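PDB 2HJS: USG-1 protein homolog from Pseudomonas aeruginosa, which is probably an NAD- or NADP-dependent oxidoreductase related to aspartate-semialdehyde dehydrogenase, with its precise reaction still unassigned. Local coordinates for residues G16-A21 against D316-G321; G24-R29 against N325-G330; A213-I218 against L233-I238. All coordinates share one frame; numbering follows the deposited sequence. Where two conformers were deposited one is given.

Contacts 1 and 2 are successive steps of one helix pairing, in which helix 17-28 of the nucleotide-binding domain runs beside the C-terminal helix 317-336. Their centres lie about 11 Å apart, and a salt bridge ties them together, R319 NH2 reaching E28 OE2 at 2.9 Å. Contact 3 belongs to the dimerisation domain. Its centre is about 20 Å from that of contact 1 and about 26 Å from that of contact 2, with nearest atoms about 8 and 10 Å away. In contact 1, S17 lies beside a bound molecule of 1,4-diethylene dioxide, probably from the crystallisation liquor, at the glycine-rich turn where a dinucleotide would be expected.

Contact 1. Residues G16-A21 against D316-G321; sequences GSVGEA and DNVRKG
V318 turns CG1 anti to its own backbone N (chi1 173°), and that rotation brings the methyl up against the start of helix 17-28. V18 has the same first torsion, which puts CG2, rather than CG1, on the side of V318. CG1 of V318 therefore serves as the point of contact for three residues. It touches the backbone carbonyl S17 O at 3.5 Å and the methyl A21 CB at 3.8 Å, and it lies against V18 CA at 4.0 Å. The V18 side chain completes the set more loosely, its CG2 standing 4.3 Å from V318 CG1. Further along, A21 points at the other helix and its CB comes to 4.3 Å from R319 CA, a loose approach to the backbone there.

No hydrogen bond crosses between the two segments; this is a small seam of methyl packing, with one carbonyl oxygen, S17 O, under the V318 methyl. The helix that carries V318 is capped at its start by D316, whose OD1 takes the R319 N-H at 3.0 Å in a fairly straight bond (163°) that arrives from above the carboxylate plane, while the bond from V318 N to the same oxygen is weak. The guanidinium of R319 leads off to D292 through its NE.

The two short helical segments cross at -49°. Helix 17-28 follows the glycine-rich turn after strand 9-12, the hallmark of a Rossmann dinucleotide-binding fold, and here the first turn of the C-terminal helix 317-336, returning from the dimerisation domain, is laid against the first turn of that helix.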
loop_
_atom_site.group_PDB
_atom_site.type_symbol
_atom_site.label_atom_id
_atom_site.label_comp_id
_atom_site.label_asym_id
_atom_site.label_seq_id
_atom_site.Cartn_x
_atom_site.Cartn_y
_atom_site.Cartn_z
ATOM N N GLY A 16 20.345 -17.910 7.506
ATOM C CA GLY A 16 19.173 -17.047 7.358
ATOM C C GLY A 16 18.809 -16.893 5.899
ATOM O O GLY A 16 19.576 -17.266 5.000
ATOM N N SER A 17 17.653 -16.309 5.634
ATOM C CA SER A 17 17.196 -16.252 4.259
ATOM C C SER A 17 18.090 -15.326 3.418
ATOM O O SER A 17 18.476 -15.678 2.301
ATOM C CB SER A 17 15.715 -15.888 4.206
ATOM O OG SER A 17 15.528 -14.671 4.874
ATOM N N VAL A 18 18.477 -14.176 3.969
ATOM C CA VAL A 18 19.412 -13.293 3.254
ATOM C C VAL A 18 20.816 -13.925 3.156
ATOM O O VAL A 18 21.443 -13.870 2.106
ATOM C CB VAL A 18 19.505 -11.883 3.880
ATOM C CG1 VAL A 18 20.605 -11.103 3.215
ATOM C CG2 VAL A 18 18.142 -11.146 3.749
ATOM N N GLY A 19 21.289 -14.544 4.240
ATOM C CA GLY A 19 22.599 -15.197 4.229
ATOM C C GLY A 19 22.685 -16.280 3.177
ATOM O O GLY A 19 23.669 -16.363 2.445
ATOM N N GLU A 20 21.653 -17.109 3.107
ATOM C CA GLU A 20 21.540 -18.175 2.111
ATOM C C GLU A 20 21.554 -17.635 0.659
ATOM O O GLU A 20 22.215 -18.193 -0.226
ATOM C CB GLU A 20 20.233 -18.942 2.359
ATOM C CG GLU A 20 20.159 -20.334 1.765
ATOM C CD GLU A 20 18.722 -20.882 1.664
ATOM O OE1 GLU A 20 17.752 -20.176 2.055
ATOM O OE2 GLU A 20 18.552 -22.015 1.147
ATOM N N ALA A 21 20.815 -16.558 0.410
ATOM C CA ALA A 21 20.787 -15.969 -0.932
ATOM C C ALA A 21 22.178 -15.446 -1.258
ATOM O O ALA A 21 22.649 -15.584 -2.372
ATOM C CB ALA A 21 19.734 -14.843 -1.027
ATOM N N ASP A 316 12.956 -7.998 -5.387
ATOM C CA ASP A 316 13.174 -9.109 -4.474
ATOM C C ASP A 316 14.009 -8.606 -3.279
ATOM O O ASP A 316 15.225 -8.395 -3.389
ATOM C CB ASP A 316 13.870 -10.265 -5.222
ATOM C CG ASP A 316 14.019 -11.517 -4.376
ATOM O OD1 ASP A 316 14.070 -11.398 -3.120
ATOM O OD2 ASP A 316 14.105 -12.621 -4.974
ATOM N N ASN A 317 13.335 -8.387 -2.146
ATOM C CA ASN A 317 13.985 -7.875 -0.943
ATOM C C ASN A 317 15.120 -8.768 -0.442
ATOM O O ASN A 317 16.111 -8.279 0.075
ATOM C CB ASN A 317 12.947 -7.651 0.169
ATOM C CG ASN A 317 12.156 -8.905 0.492
ATOM O OD1 ASN A 317 11.574 -9.547 -0.393
ATOM N ND2 ASN A 317 12.157 -9.278 1.768
ATOM N N VAL A 318 14.996 -10.075 -0.622
ATOM C CA VAL A 318 16.034 -10.989 -0.159
ATOM C C VAL A 318 17.253 -11.064 -1.098
ATOM O O VAL A 318 18.382 -10.756 -0.694
ATOM C CB VAL A 318 15.450 -12.382 0.126
ATOM C CG1 VAL A 318 16.571 -13.395 0.447
ATOM C CG2 VAL A 318 14.446 -12.286 1.298
ATOM N N ARG A 319 17.005 -11.471 -2.341
ATOM C CA ARG A 319 18.051 -11.677 -3.335
ATOM C C ARG A 319 18.661 -10.350 -3.801
ATOM O O ARG A 319 19.883 -10.244 -3.889
ATOM C CB ARG A 319 17.481 -12.421 -4.537
ATOM C CG ARG A 319 18.527 -12.722 -5.624
ATOM C CD ARG A 319 17.861 -13.194 -6.909
ATOM N NE ARG A 319 18.831 -13.339 -7.999
ATOM C CZ ARG A 319 19.611 -14.408 -8.198
ATOM N NH1 ARG A 319 19.540 -15.454 -7.385
ATOM N NH2 ARG A 319 20.471 -14.429 -9.217
ATOM N N LYS A 320 17.807 -9.364 -4.119
ATOM C CA LYS A 320 18.259 -8.119 -4.731
ATOM C C LYS A 320 18.544 -6.992 -3.716
ATOM O O LYS A 320 19.680 -6.580 -3.573
ATOM C CB LYS A 320 17.280 -7.633 -5.818
ATOM C CG LYS A 320 17.591 -6.205 -6.342
ATOM C CD LYS A 320 19.029 -6.146 -6.973
ATOM C CE LYS A 320 19.327 -4.808 -7.648
ATOM N NZ LYS A 320 18.563 -4.553 -8.908
ATOM N N GLY A 321 17.521 -6.501 -3.018
ATOM C CA GLY A 321 17.690 -5.351 -2.129
ATOM C C GLY A 321 18.789 -5.578 -1.111
ATOM O O GLY A 321 19.688 -4.749 -0.976
#

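Contact 2. Residues G24-R29 against N325-G330; sequences GLLDER and NAVLLG
R29, the first residue beyond helix 17-28, sends its side chain toward L328 and V327 on the C-terminal helix. CB sets off in that direction, but neither it nor CG yet touches the other segment. The first meeting is at CD, 4.1 Å from V327 CG1, where the two side chains slide past each other in opposite senses. The chain then bends at chi3 (63°), and this kink swings the guanidinium round to L328. NE forms a salt bridge with E331, which follows this segment on helix 317-336. CZ lies 3.9 Å from L328 CD2, and NH2 is nearer still, at 3.4 Å from the same methyl. L328 CD2 sits over one face of the guanidinium, the two side chains crossing at roughly a right angle.

Deeper in, V327 points at helix 17-28 and presents both of its methyls. CG2 rests 4.2 Å from L25 CB and, on its other neighbour, 4.2 Å from L26 CD2; that leucine's CB starts out past the valine rather than at it, and only its end comes in. L22, a turn earlier on helix 17-28, also packs on V327, while F51 and F31 back L26.

Chemically, then, the contact grades from an aliphatic interior, where L25 CB and L26 CD2 pack on the V327 methyls with no hydrogen bond between the segments, to a charged outer side. There the CD methylene of R29 joins the apolar packing and its cation is answered by E331, an ionic tie that probably helps to hold the guanidinium flat against L328 and to tie the end of helix 17-28 to helix 317-336.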
loop_
_atom_site.group_PDB
_atom_site.type_symbol
_atom_site.label_atom_id
_atom_site.label_comp_id
_atom_site.label_asym_id
_atom_site.label_seq_id
_atom_site.Cartn_x
_atom_site.Cartn_y
_atom_site.Cartn_z
ATOM N N GLY A 24 24.542 -18.273 -2.269
ATOM C CA GLY A 24 24.224 -18.689 -3.636
ATOM C C GLY A 24 24.750 -17.690 -4.667
ATOM O O GLY A 24 25.231 -18.084 -5.722
ATOM N N LEU A 25 24.661 -16.396 -4.370
ATOM C CA LEU A 25 25.194 -15.375 -5.269
ATOM C C LEU A 25 26.716 -15.366 -5.401
ATOM O O LEU A 25 27.231 -15.055 -6.479
ATOM C CB LEU A 25 24.729 -13.988 -4.838
ATOM C CG LEU A 25 23.251 -13.710 -5.090
ATOM C CD1 LEU A 25 22.882 -12.411 -4.396
ATOM C CD2 LEU A 25 22.919 -13.672 -6.590
ATOM N N LEU A 26 27.427 -15.676 -4.312
ATOM C CA LEU A 26 28.862 -15.830 -4.373
ATOM C C LEU A 26 29.231 -16.911 -5.379
ATOM O O LEU A 26 30.213 -16.775 -6.093
ATOM C CB LEU A 26 29.471 -16.162 -2.995
ATOM C CG LEU A 26 29.313 -15.070 -1.933
ATOM C CD1 LEU A 26 29.924 -15.551 -0.614
ATOM C CD2 LEU A 26 29.903 -13.730 -2.406
ATOM N N ASP A 27 28.432 -17.972 -5.434
ATOM C CA ASP A 27 28.713 -19.107 -6.311
ATOM C C ASP A 27 28.325 -18.714 -7.759
ATOM O O ASP A 27 29.159 -18.774 -8.675
ATOM C CB ASP A 27 27.913 -20.293 -5.790
ATOM C CG ASP A 27 28.120 -21.560 -6.587
ATOM O OD1 ASP A 27 29.060 -21.655 -7.423
ATOM O OD2 ASP A 27 27.337 -22.506 -6.340
ATOM N N GLU A 28 27.080 -18.260 -7.934
ATOM C CA GLU A 28 26.546 -17.806 -9.225
ATOM C C GLU A 28 27.422 -16.797 -9.968
ATOM O O GLU A 28 27.545 -16.859 -11.195
ATOM C CB GLU A 28 25.210 -17.092 -9.001
ATOM C CG GLU A 28 23.990 -17.766 -9.522
ATOM C CD GLU A 28 22.763 -16.828 -9.463
ATOM O OE1 GLU A 28 21.884 -17.072 -8.587
ATOM O OE2 GLU A 28 22.719 -15.843 -10.267
ATOM N N ARG A 29 27.954 -15.829 -9.218
ATOM C CA ARG A 29 28.695 -14.718 -9.788
ATOM C C ARG A 29 30.191 -14.991 -9.819
ATOM O O ARG A 29 30.982 -14.094 -10.165
ATOM C CB ARG A 29 28.406 -13.412 -9.013
ATOM C CG ARG A 29 26.953 -12.973 -9.048
ATOM C CD ARG A 29 26.726 -11.677 -8.301
ATOM N NE ARG A 29 27.454 -10.577 -8.916
ATOM C CZ ARG A 29 27.018 -9.863 -9.956
ATOM N NH1 ARG A 29 25.820 -10.075 -10.492
ATOM N NH2 ARG A 29 27.779 -8.901 -10.444
ATOM N N ASN A 325 23.024 -6.435 -3.540
ATOM C CA ASN A 325 23.706 -5.162 -3.260
ATOM C C ASN A 325 24.967 -5.341 -2.393
ATOM O O ASN A 325 26.003 -4.706 -2.638
ATOM C CB ASN A 325 22.744 -4.140 -2.636
ATOM C CG ASN A 325 21.805 -3.525 -3.659
ATOM O OD1 ASN A 325 22.237 -3.118 -4.743
ATOM N ND2 ASN A 325 20.501 -3.436 -3.314
ATOM N N ALA A 326 24.881 -6.210 -1.384
ATOM C CA ALA A 326 26.022 -6.507 -0.525
ATOM C C ALA A 326 27.163 -7.141 -1.343
ATOM O O ALA A 326 28.327 -6.773 -1.207
ATOM C CB ALA A 326 25.595 -7.423 0.630
ATOM N N VAL A 327 26.821 -8.088 -2.204
ATOM C CA VAL A 327 27.819 -8.772 -3.015
ATOM C C VAL A 327 28.466 -7.800 -4.027
ATOM O O VAL A 327 29.682 -7.800 -4.198
ATOM C CB VAL A 327 27.211 -10.000 -3.724
ATOM C CG1 VAL A 327 28.225 -10.639 -4.671
ATOM C CG2 VAL A 327 26.733 -11.047 -2.700
ATOM N N LEU A 328 27.651 -6.967 -4.673
ATOM C CA LEU A 328 28.168 -5.963 -5.601
ATOM C C LEU A 328 29.187 -5.044 -4.931
ATOM O O LEU A 328 30.212 -4.704 -5.548
ATOM C CB LEU A 328 27.015 -5.151 -6.203
ATOM C CG LEU A 328 26.068 -5.856 -7.184
ATOM C CD1 LEU A 328 24.891 -4.938 -7.527
ATOM C CD2 LEU A 328 26.795 -6.263 -8.451
ATOM N N LEU A 329 28.910 -4.655 -3.676
ATOM C CA LEU A 329 29.829 -3.874 -2.840
ATOM C C LEU A 329 31.121 -4.616 -2.572
ATOM O O LEU A 329 32.200 -4.042 -2.688
ATOM C CB LEU A 329 29.150 -3.466 -1.515
ATOM C CG LEU A 329 29.934 -2.584 -0.526
ATOM C CD1 LEU A 329 30.466 -1.324 -1.217
ATOM C CD2 LEU A 329 29.025 -2.202 0.664
ATOM N N GLY A 330 31.021 -5.902 -2.235
ATOM C CA GLY A 330 32.178 -6.759 -2.092
ATOM C C GLY A 330 32.999 -6.863 -3.370
ATOM O O GLY A 330 34.227 -6.866 -3.322
#

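Contact 3. Residues A213-I218 against L233-I238; sequences AIERRI and LNVTCI
I218 and C237 make the tight end of this contact: I218 CD1 presses on C237 SG at 3.4 Å. Beside it, I214 CG2 lies 3.9 Å from C237 CB, and I218 CG2 leans on V235 CG1 at 4.1 Å, these two side chains crossing at a slant. Toward the start of the strand the packing slackens, with I218 CG2 and L233 CD1 4.4 Å apart.

On its other flank the contact is polar and hydrated. E215, CG anti to its carbonyl carbon (chi1 -79°) and extended beyond, stretches to the strand, where OE2 accepts the C237 N-H at 2.9 Å in a virtually straight bond (178°), on the anti side and near the carboxylate plane. One water links OE2 to C237 O and a second links OE1 to V235 O, 2.8 Å from OE1. OE1 also takes S212 N and a salt bridge from R298 of the second subunit, so both carboxylate oxygens have several partners.

N234, T236 and I238 point from the opposite strand face to the second subunit, meeting its Q308, S249 and W312. The helix covers one side of edge strand 233-239; the second subunit packs on the other and also reaches round to E215 through its R298 and Q303. The pairing closes a beta-alpha-beta crossover joining parallel neighbours 151-160 and 233-239.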
loop_
_atom_site.group_PDB
_atom_site.type_symbol
_atom_site.label_atom_id
_atom_site.label_comp_id
_atom_site.label_asym_id
_atom_site.label_seq_id
_atom_site.Cartn_x
_atom_site.Cartn_y
_atom_site.Cartn_z
ATOM N N ALA A 213 10.689 1.106 13.536
ATOM C CA ALA A 213 12.107 0.917 13.370
ATOM C C ALA A 213 12.534 0.875 11.906
ATOM O O ALA A 213 13.558 1.470 11.536
ATOM C CB ALA A 213 12.619 -0.373 14.155
ATOM N N ILE A 214 11.782 0.155 11.076
ATOM C CA ILE A 214 12.135 0.079 9.652
ATOM C C ILE A 214 12.011 1.456 8.971
ATOM O O ILE A 214 12.819 1.802 8.133
ATOM C CB ILE A 214 11.357 -1.065 8.896
ATOM C CG1 ILE A 214 11.898 -1.242 7.472
ATOM C CG2 ILE A 214 9.861 -0.789 8.821
ATOM C CD1 ILE A 214 13.365 -1.593 7.411
ATOM N N GLU A 215 11.021 2.238 9.368
ATOM C CA GLU A 215 10.813 3.598 8.851
ATOM C C GLU A 215 11.978 4.553 9.209
ATOM O O GLU A 215 12.423 5.349 8.367
ATOM C CB GLU A 215 9.493 4.147 9.381
ATOM C CG GLU A 215 8.300 3.612 8.627
ATOM C CD GLU A 215 6.965 3.816 9.338
ATOM O OE1 GLU A 215 6.895 4.535 10.385
ATOM O OE2 GLU A 215 5.961 3.244 8.842
ATOM N N ARG A 216 12.426 4.473 10.466
ATOM C CA ARG A 216 13.616 5.164 10.957
ATOM C C ARG A 216 14.838 4.767 10.154
ATOM O O ARG A 216 15.618 5.627 9.721
ATOM C CB ARG A 216 13.847 4.811 12.429
ATOM C CG ARG A 216 13.521 5.929 13.400
ATOM C CD ARG A 216 12.838 5.468 14.684
ATOM N NE ARG A 216 13.446 4.329 15.390
ATOM C CZ ARG A 216 12.719 3.404 16.020
ATOM N NH1 ARG A 216 11.388 3.476 16.020
ATOM N NH2 ARG A 216 13.302 2.411 16.641
ATOM N N ARG A 217 15.009 3.462 9.964
ATOM C CA ARG A 217 16.161 2.940 9.234
ATOM C C ARG A 217 16.185 3.430 7.786
ATOM O O ARG A 217 17.216 3.905 7.291
ATOM C CB ARG A 217 16.233 1.417 9.296
ATOM C CG ARG A 217 17.555 0.909 8.743
ATOM C CD ARG A 217 17.672 -0.607 8.705
ATOM N NE ARG A 217 18.890 -0.991 7.996
ATOM C CZ ARG A 217 19.286 -2.248 7.794
ATOM N NH1 ARG A 217 18.558 -3.262 8.243
ATOM N NH2 ARG A 217 20.398 -2.488 7.128
ATOM N N ILE A 218 15.047 3.313 7.107
ATOM C CA ILE A 218 14.945 3.719 5.717
ATOM C C ILE A 218 15.273 5.207 5.620
ATOM O O ILE A 218 16.065 5.634 4.762
ATOM C CB ILE A 218 13.526 3.441 5.151
ATOM C CG1 ILE A 218 13.312 1.947 4.940
ATOM C CG2 ILE A 218 13.313 4.189 3.854
ATOM C CD1 ILE A 218 11.843 1.540 4.916
ATOM N N LEU A 233 12.095 13.416 3.097
ATOM C CA LEU A 233 11.511 12.108 2.852
ATOM C C LEU A 233 10.344 11.830 3.818
ATOM O O LEU A 233 10.478 12.027 5.015
ATOM C CB LEU A 233 12.553 11.056 3.124
ATOM C CG LEU A 233 12.510 9.690 2.444
ATOM C CD1 LEU A 233 13.012 8.590 3.414
ATOM C CD2 LEU A 233 11.200 9.293 1.819
ATOM N N ASN A 234 9.228 11.327 3.306
ATOM C CA ASN A 234 8.161 10.837 4.170
ATOM C C ASN A 234 7.914 9.354 3.873
ATOM O O ASN A 234 7.673 8.994 2.720
ATOM C CB ASN A 234 6.904 11.703 3.990
ATOM C CG ASN A 234 5.777 11.308 4.918
ATOM O OD1 ASN A 234 5.105 10.294 4.700
ATOM N ND2 ASN A 234 5.515 12.143 5.929
ATOM N N VAL A 235 8.037 8.504 4.907
ATOM C CA VAL A 235 8.026 7.036 4.752
ATOM C C VAL A 235 6.933 6.399 5.576
ATOM O O VAL A 235 6.893 6.611 6.775
ATOM C CB VAL A 235 9.264 6.331 5.354
ATOM C CG1 VAL A 235 9.424 4.921 4.746
ATOM C CG2 VAL A 235 10.481 7.117 5.203
ATOM N N THR A 236 6.118 5.562 4.936
ATOM C CA THR A 236 5.196 4.682 5.604
ATOM C C THR A 236 5.494 3.257 5.150
ATOM O O THR A 236 5.515 2.972 3.946
ATOM C CB THR A 236 3.745 5.043 5.248
ATOM O OG1 THR A 236 3.545 6.435 5.525
ATOM C CG2 THR A 236 2.755 4.222 6.070
ATOM N N CYS A 237 5.735 2.365 6.106
ATOM C CA CYS A 237 5.849 0.943 5.781
ATOM C C CYS A 237 4.649 0.174 6.294
ATOM O O CYS A 237 4.368 0.146 7.496
ATOM C CB CYS A 237 7.142 0.332 6.321
ATOM S SG CYS A 237 8.584 1.049 5.532
ATOM N N ILE A 238 3.974 -0.477 5.363
ATOM C CA ILE A 238 2.769 -1.234 5.631
ATOM C C ILE A 238 3.131 -2.704 5.484
ATOM O O ILE A 238 3.995 -3.057 4.678
ATOM C CB ILE A 238 1.698 -0.833 4.588
ATOM C CG1 ILE A 238 1.170 0.550 4.916
ATOM C CG2 ILE A 238 0.538 -1.828 4.494
ATOM C CD1 ILE A 238 0.584 1.180 3.645
HETATM O O HOH W 1 6.032 0.627 9.638
HETATM O O HOH W 2 7.295 7.206 9.767
#